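Local coordinates for periplasmic binding protein/LacI transcriptional regulator (PDB 4YLE), which probably binds a sugar or related small solute in the periplasm and delivers it to an ABC transporter for uptake, at residues 36-41 and 86-91; 149-154 and 190-195; 167-172 and 184-189. All coordinates share one frame; numbering follows the deposited sequence.

Interaction 1: 36-41 and 86-91; sequences ALVMKS and EQMIVS
The strand carrying Ala36 and Val38 and the C-terminal end of helix 78-90 come closest at Ala36 and Met88, whose CA atoms lie 6.9 Å apart, and no hydrogen bond joins the two backbones. What holds them is a small apolar contact built round one residue, Met88, a selenomethionine. Its CG is set beside the backbone N (chi1 -69°), and the chain bends again at chi2 and chi3, so that CG and the selenium lie against the strand. SE of Met88 sits 3.5 Å from CB of Ala36, and CG of Met88 follows at 3.7 Å from the same methyl. Two residues on, Val38 also turns its CB to the helix, and its CG2 branch stays 4.3 Å from CG of Met88; the Val38 side chain also packs on Gln81, Ile84 and Val85, earlier in the same helix. Backbone bonds tie Ala36 and Val38 to strand 95-98 and Leu37 to strand 66-72, so the strand is an interior member of its sheet. A helix laid by buried apolar residues on a largely parallel sheet is characteristic of the Rossmann-like alpha/beta lobes of periplasmic binding proteins.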
# COMPACT_ATOMS: atom_id res chain seq x y z
N ALA A 36 15.42 -8.61 -7.66
CA ALA A 36 14.63 -9.09 -6.53
C ALA A 36 13.48 -8.14 -6.30
O ALA A 36 13.69 -6.93 -6.21
CB ALA A 36 15.48 -9.19 -5.27
N LEU A 37 12.27 -8.71 -6.20
CA LEU A 37 11.04 -7.95 -5.83
C LEU A 37 10.65 -8.35 -4.44
O LEU A 37 10.29 -9.50 -4.21
CB LEU A 37 9.89 -8.25 -6.79
CG LEU A 37 8.55 -7.57 -6.45
CD1 LEU A 37 8.65 -6.06 -6.51
CD2 LEU A 37 7.48 -8.04 -7.40
N VAL A 38 10.73 -7.40 -3.50
CA VAL A 38 10.51 -7.68 -2.08
C VAL A 38 9.25 -6.97 -1.63
O VAL A 38 9.20 -5.75 -1.63
CB VAL A 38 11.73 -7.24 -1.26
CG1 VAL A 38 11.48 -7.38 0.28
CG2 VAL A 38 12.95 -8.07 -1.68
N MSE A 39 8.24 -7.75 -1.27
CA MSE A 39 6.90 -7.25 -1.03
C MSE A 39 6.54 -7.37 0.44
O MSE A 39 7.34 -7.77 1.24
CB MSE A 39 5.90 -8.03 -1.88
CG MSE A 39 6.19 -7.84 -3.36
SE MSE A 39 4.99 -8.90 -4.49
CE MSE A 39 5.89 -10.61 -4.21
N LYS A 40 5.32 -6.99 0.77
CA LYS A 40 4.84 -7.15 2.13
C LYS A 40 4.02 -8.43 2.17
O LYS A 40 4.48 -9.48 1.72
CB LYS A 40 4.05 -5.93 2.58
CG LYS A 40 4.90 -4.66 2.73
CD LYS A 40 4.05 -3.36 2.94
CE LYS A 40 3.94 -2.55 1.63
NZ LYS A 40 2.69 -1.73 1.53
N SER A 41 2.82 -8.36 2.71
CA SER A 41 2.14 -9.58 3.08
C SER A 41 1.61 -10.41 1.95
O SER A 41 0.79 -9.98 1.13
CB SER A 41 0.96 -9.24 3.98
OG SER A 41 0.24 -10.43 4.23
N GLU A 86 18.55 -8.66 3.24
CA GLU A 86 19.92 -9.12 3.53
C GLU A 86 20.28 -10.37 2.73
O GLU A 86 21.38 -10.49 2.20
CB GLU A 86 20.10 -9.35 5.03
CG GLU A 86 19.97 -8.03 5.79
CD GLU A 86 20.45 -8.08 7.22
OE1 GLU A 86 20.04 -8.99 7.98
OE2 GLU A 86 21.23 -7.17 7.59
N GLN A 87 19.31 -11.28 2.60
CA GLN A 87 19.51 -12.52 1.84
C GLN A 87 19.65 -12.21 0.34
O GLN A 87 20.34 -12.92 -0.39
CB GLN A 87 18.34 -13.46 2.12
CG GLN A 87 18.16 -14.65 1.19
CD GLN A 87 16.76 -15.26 1.31
OE1 GLN A 87 16.13 -15.19 2.38
NE2 GLN A 87 16.26 -15.84 0.22
N MSE A 88 18.99 -11.14 -0.11
CA MSE A 88 19.14 -10.71 -1.50
C MSE A 88 20.53 -10.10 -1.73
O MSE A 88 21.07 -10.19 -2.82
CB MSE A 88 18.05 -9.68 -1.87
CG MSE A 88 16.64 -10.27 -1.94
SE MSE A 88 16.44 -11.82 -3.13
CE MSE A 88 16.41 -13.28 -1.82
N ILE A 89 21.10 -9.49 -0.69
CA ILE A 89 22.42 -8.88 -0.83
C ILE A 89 23.49 -9.96 -0.92
O ILE A 89 24.49 -9.78 -1.63
CB ILE A 89 22.74 -7.90 0.34
CG1 ILE A 89 21.76 -6.73 0.34
CG2 ILE A 89 24.17 -7.36 0.23
CD1 ILE A 89 21.88 -5.74 1.48
N VAL A 90 23.30 -11.09 -0.25
CA VAL A 90 24.29 -12.16 -0.31
C VAL A 90 24.22 -12.87 -1.67
O VAL A 90 25.25 -13.26 -2.22
CB VAL A 90 24.13 -13.20 0.84
CG1 VAL A 90 24.29 -12.52 2.19
CG2 VAL A 90 22.81 -13.90 0.77
N SER A 91 23.02 -13.03 -2.21
CA SER A 91 22.86 -13.66 -3.52
C SER A 91 23.35 -12.77 -4.66
O SER A 91 23.23 -13.14 -5.82
CB SER A 91 21.40 -14.02 -3.75
OG SER A 91 20.98 -15.04 -2.86

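Interaction 2: 149-154 and 190-195; sequences GARKVG and MKAGGM
Met190 opens the contact by reaching back to Gly154: their CA atoms are 6.7 Å apart, the shortest such separation between segments 149-154 and 190-195. The CB of this selenomethionine points away from the opposing helix, yet the chain returns. With CG anti to the carbonyl carbon (chi1 -65°) and further bends at chi2 and chi3, its terminal methyl CE ends 3.2 Å from the carbonyl O of Gly154. The methyl packs on this carbonyl with O nearest and C of Gly154 at 4.0 Å from CE. Gly154 has no side chain, and the methyl lies directly against its backbone. Met190 also touches Ala158, one turn further along helix 146-160.

These are successive helices of the alpha/beta lobe, 146-160 and 177-193, which flank strand 166-171 in the chain and pack side by side.

Ala192 makes the second contact, nearer the surface. Its CB faces helix 146-160 and meets NH2 of Arg151 at 3.6 Å, lying obliquely to the guanidinium plane. Arg151 starts with CG anti to the backbone N (chi1 178°) and bends at chi2, which carries its end across to the other helix; its NE is engaged in a salt bridge with Asp155 in its own helix. Beyond Gly193 the helix closes in a Schellman motif: Gly194 takes positive phi (88°), and N of Met195 bonds to O of Met190 at 2.9 Å. Gly194 also exchanges a backbone bond with Gly164, while the side chain of Met195 touches Leu161, Asp165 and Ala158.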
# COMPACT_ATOMS: atom_id res chain seq x y z
N GLY A 149 -5.31 9.89 -3.91
CA GLY A 149 -6.05 8.66 -4.08
C GLY A 149 -7.16 8.52 -3.05
O GLY A 149 -8.32 8.35 -3.42
N ALA A 150 -6.81 8.64 -1.77
CA ALA A 150 -7.79 8.56 -0.69
C ALA A 150 -8.82 9.67 -0.81
O ALA A 150 -9.97 9.46 -0.50
CB ALA A 150 -7.08 8.62 0.67
N ARG A 151 -8.41 10.84 -1.30
CA ARG A 151 -9.34 11.97 -1.48
C ARG A 151 -10.41 11.63 -2.49
O ARG A 151 -11.58 11.99 -2.29
CB ARG A 151 -8.59 13.22 -1.93
CG ARG A 151 -9.48 14.49 -2.20
CD ARG A 151 -10.14 15.00 -0.95
NE ARG A 151 -11.09 16.08 -1.25
CZ ARG A 151 -10.79 17.38 -1.26
NH1 ARG A 151 -9.56 17.79 -0.96
NH2 ARG A 151 -11.72 18.27 -1.56
N LYS A 152 -10.04 10.94 -3.57
CA LYS A 152 -11.05 10.48 -4.53
C LYS A 152 -12.12 9.61 -3.86
O LYS A 152 -13.31 9.77 -4.10
CB LYS A 152 -10.41 9.67 -5.66
CG LYS A 152 -9.62 10.49 -6.65
CD LYS A 152 -9.09 9.59 -7.76
CE LYS A 152 -8.47 10.43 -8.88
NZ LYS A 152 -8.27 9.63 -10.13
N VAL A 153 -11.67 8.63 -3.06
CA VAL A 153 -12.56 7.70 -2.38
C VAL A 153 -13.41 8.47 -1.37
O VAL A 153 -14.62 8.34 -1.37
CB VAL A 153 -11.78 6.58 -1.70
CG1 VAL A 153 -12.72 5.64 -0.93
CG2 VAL A 153 -10.96 5.82 -2.79
N GLY A 154 -12.76 9.28 -0.55
CA GLY A 154 -13.47 10.11 0.40
C GLY A 154 -14.52 11.03 -0.23
O GLY A 154 -15.63 11.21 0.34
N MSE A 190 -13.53 14.55 4.15
CA MSE A 190 -14.53 14.74 5.19
C MSE A 190 -14.66 16.21 5.59
O MSE A 190 -15.78 16.71 5.72
CB MSE A 190 -14.19 13.88 6.39
CG MSE A 190 -14.28 12.36 6.08
SE MSE A 190 -16.06 11.79 5.42
CE MSE A 190 -15.73 11.91 3.46
N LYS A 191 -13.53 16.90 5.76
CA LYS A 191 -13.54 18.36 6.00
C LYS A 191 -14.29 19.15 4.93
O LYS A 191 -15.09 20.02 5.23
CB LYS A 191 -12.12 18.91 6.05
CG LYS A 191 -11.27 18.65 7.28
CD LYS A 191 -9.85 19.20 7.04
CE LYS A 191 -8.96 19.19 8.28
NZ LYS A 191 -9.09 17.96 9.09
N ALA A 192 -13.97 18.85 3.68
CA ALA A 192 -14.52 19.58 2.54
C ALA A 192 -16.03 19.40 2.43
O ALA A 192 -16.74 20.26 1.86
CB ALA A 192 -13.85 19.11 1.28
N GLY A 193 -16.51 18.29 2.97
CA GLY A 193 -17.92 17.94 2.91
C GLY A 193 -18.71 18.35 4.13
O GLY A 193 -19.94 18.33 4.12
N GLY A 194 -18.00 18.72 5.19
CA GLY A 194 -18.63 19.05 6.45
C GLY A 194 -18.88 17.89 7.40
O GLY A 194 -19.57 18.07 8.40
N MSE A 195 -18.31 16.70 7.13
CA MSE A 195 -18.44 15.56 8.05
C MSE A 195 -17.45 15.72 9.18
O MSE A 195 -16.51 16.50 9.08
CB MSE A 195 -18.20 14.20 7.37
CG MSE A 195 -19.26 13.80 6.35
SE MSE A 195 -18.81 14.36 4.52
CE MSE A 195 -20.53 15.21 4.10

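Interaction 3: 167-172 and 184-189; sequences VGIVEG and AGFQDA
Ile169 on strand 166-171 points its CB at helix 177-193 and meets Phe186 and Gln187 with different branches. The longer branch does most of the touching: CD1 of Ile169 lies 3.8 Å from CB of Phe186, and the same methyl is 3.8 Å from CG of Gln187. CD1 thus contacts two consecutive helix residues at once. It gets there because CG1 is anti to the carbonyl carbon (chi1 -61°) and the branch then runs extended to its end. The shorter branch, CG2, approaches the Phe186 ring obliquely, 4.1 Å from CD2.

Phe186 also directs its CB at the strand, but its ring crosses Ile169 at a slant, and its side chain also touches Leu228 of the neighbouring strand 226-229. Gln187 behaves differently. Its CB is not aimed at the strand, and a bend at chi2 (-101°) brings the amide end nearer, with CD 3.9 Å from CD1 of Ile169. The amide carbon and the CG methylene therefore serve as packing surface here, and the same side chain also touches Val197 and Val200 of strand 196-202. Ile169 itself packs on Val197 and Thr183, and its backbone is bonded to Ser199. Strand 166-171, helix 177-193 and strand 196-202 form a right-handed beta-alpha-beta crossover, in which side chains of the connecting helix cover the parallel sheet, the recurring unit of this Rossmann-like lobe.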
# COMPACT_ATOMS: atom_id res chain seq x y z
N VAL A 167 -17.90 10.07 11.23
CA VAL A 167 -17.24 8.95 10.57
C VAL A 167 -15.95 8.58 11.32
O VAL A 167 -15.43 9.38 12.08
CB VAL A 167 -16.93 9.31 9.09
CG1 VAL A 167 -18.19 9.88 8.44
CG2 VAL A 167 -15.79 10.31 9.00
N GLY A 168 -15.49 7.35 11.10
CA GLY A 168 -14.24 6.86 11.64
C GLY A 168 -13.31 6.47 10.52
O GLY A 168 -13.76 6.03 9.47
N ILE A 169 -12.01 6.66 10.76
CA ILE A 169 -10.97 6.25 9.81
C ILE A 169 -10.19 5.08 10.40
O ILE A 169 -9.62 5.17 11.50
CB ILE A 169 -10.03 7.42 9.48
CG1 ILE A 169 -10.84 8.53 8.85
CG2 ILE A 169 -8.89 6.97 8.55
CD1 ILE A 169 -10.05 9.81 8.54
N VAL A 170 -10.17 3.99 9.66
CA VAL A 170 -9.40 2.81 9.99
C VAL A 170 -8.11 2.87 9.15
O VAL A 170 -8.14 2.70 7.94
CB VAL A 170 -10.17 1.52 9.75
CG1 VAL A 170 -9.38 0.32 10.32
CG2 VAL A 170 -11.53 1.59 10.39
N GLU A 171 -6.99 3.12 9.83
CA GLU A 171 -5.73 3.46 9.22
C GLU A 171 -4.80 2.27 9.06
O GLU A 171 -4.92 1.29 9.79
CB GLU A 171 -5.10 4.53 10.10
CG GLU A 171 -3.73 4.96 9.85
CD GLU A 171 -3.45 6.13 10.73
OE1 GLU A 171 -3.00 5.96 11.88
OE2 GLU A 171 -3.78 7.23 10.26
N GLY A 172 -3.90 2.33 8.09
CA GLY A 172 -2.86 1.30 7.98
C GLY A 172 -1.82 1.42 9.10
O GLY A 172 -2.00 2.16 10.08
N ALA A 184 -4.78 11.24 5.63
CA ALA A 184 -4.87 12.66 5.35
C ALA A 184 -5.85 12.96 4.20
O ALA A 184 -6.65 13.88 4.30
CB ALA A 184 -3.48 13.21 5.04
N GLY A 185 -5.80 12.16 3.12
CA GLY A 185 -6.75 12.32 2.02
C GLY A 185 -8.19 12.11 2.47
O GLY A 185 -9.09 12.86 2.07
N PHE A 186 -8.40 11.10 3.31
CA PHE A 186 -9.72 10.84 3.86
C PHE A 186 -10.18 12.04 4.70
O PHE A 186 -11.30 12.52 4.57
CB PHE A 186 -9.70 9.57 4.72
CG PHE A 186 -9.72 8.26 3.94
CD1 PHE A 186 -10.47 8.10 2.78
CD2 PHE A 186 -9.12 7.12 4.47
CE1 PHE A 186 -10.52 6.88 2.12
CE2 PHE A 186 -9.16 5.89 3.79
CZ PHE A 186 -9.87 5.78 2.65
N GLN A 187 -9.30 12.54 5.55
CA GLN A 187 -9.63 13.71 6.38
C GLN A 187 -9.97 14.92 5.48
O GLN A 187 -10.90 15.63 5.74
CB GLN A 187 -8.48 14.08 7.32
CG GLN A 187 -8.06 13.03 8.34
CD GLN A 187 -8.59 13.27 9.73
OE1 GLN A 187 -9.64 13.90 9.92
NE2 GLN A 187 -7.87 12.77 10.71
N ASP A 188 -9.21 15.12 4.40
CA ASP A 188 -9.45 16.23 3.49
C ASP A 188 -10.86 16.18 2.93
O ASP A 188 -11.57 17.19 2.86
CB ASP A 188 -8.47 16.19 2.31
CG ASP A 188 -7.01 16.42 2.72
OD1 ASP A 188 -6.74 16.97 3.83
OD2 ASP A 188 -6.11 16.11 1.86
N ALA A 189 -11.26 14.98 2.52
CA ALA A 189 -12.58 14.77 1.93
C ALA A 189 -13.69 15.08 2.94
O ALA A 189 -14.67 15.77 2.62
CB ALA A 189 -12.70 13.36 1.42

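Interaction 1 lies in one lobe and interactions 2 and 3 in the other, with centres 36 and 32 Å from it and on the far side of the chain's centre. Interactions 1 and 3 are equivalent in kind: both seat a helix on a sheet strand through mostly buried side chains, one by a selenomethionine, the other by an isoleucine, a ring and the carbon part of an amide. Interaction 2 joins two helices instead and reaches from a buried glycine out to a partly exposed arginine and an exposed alanine. It shares helix 177-193 with interaction 3, and they touch where CB of Ala189 meets C of Gly154 at 3.4 Å, so this helix packs on both sheet and neighbouring helix.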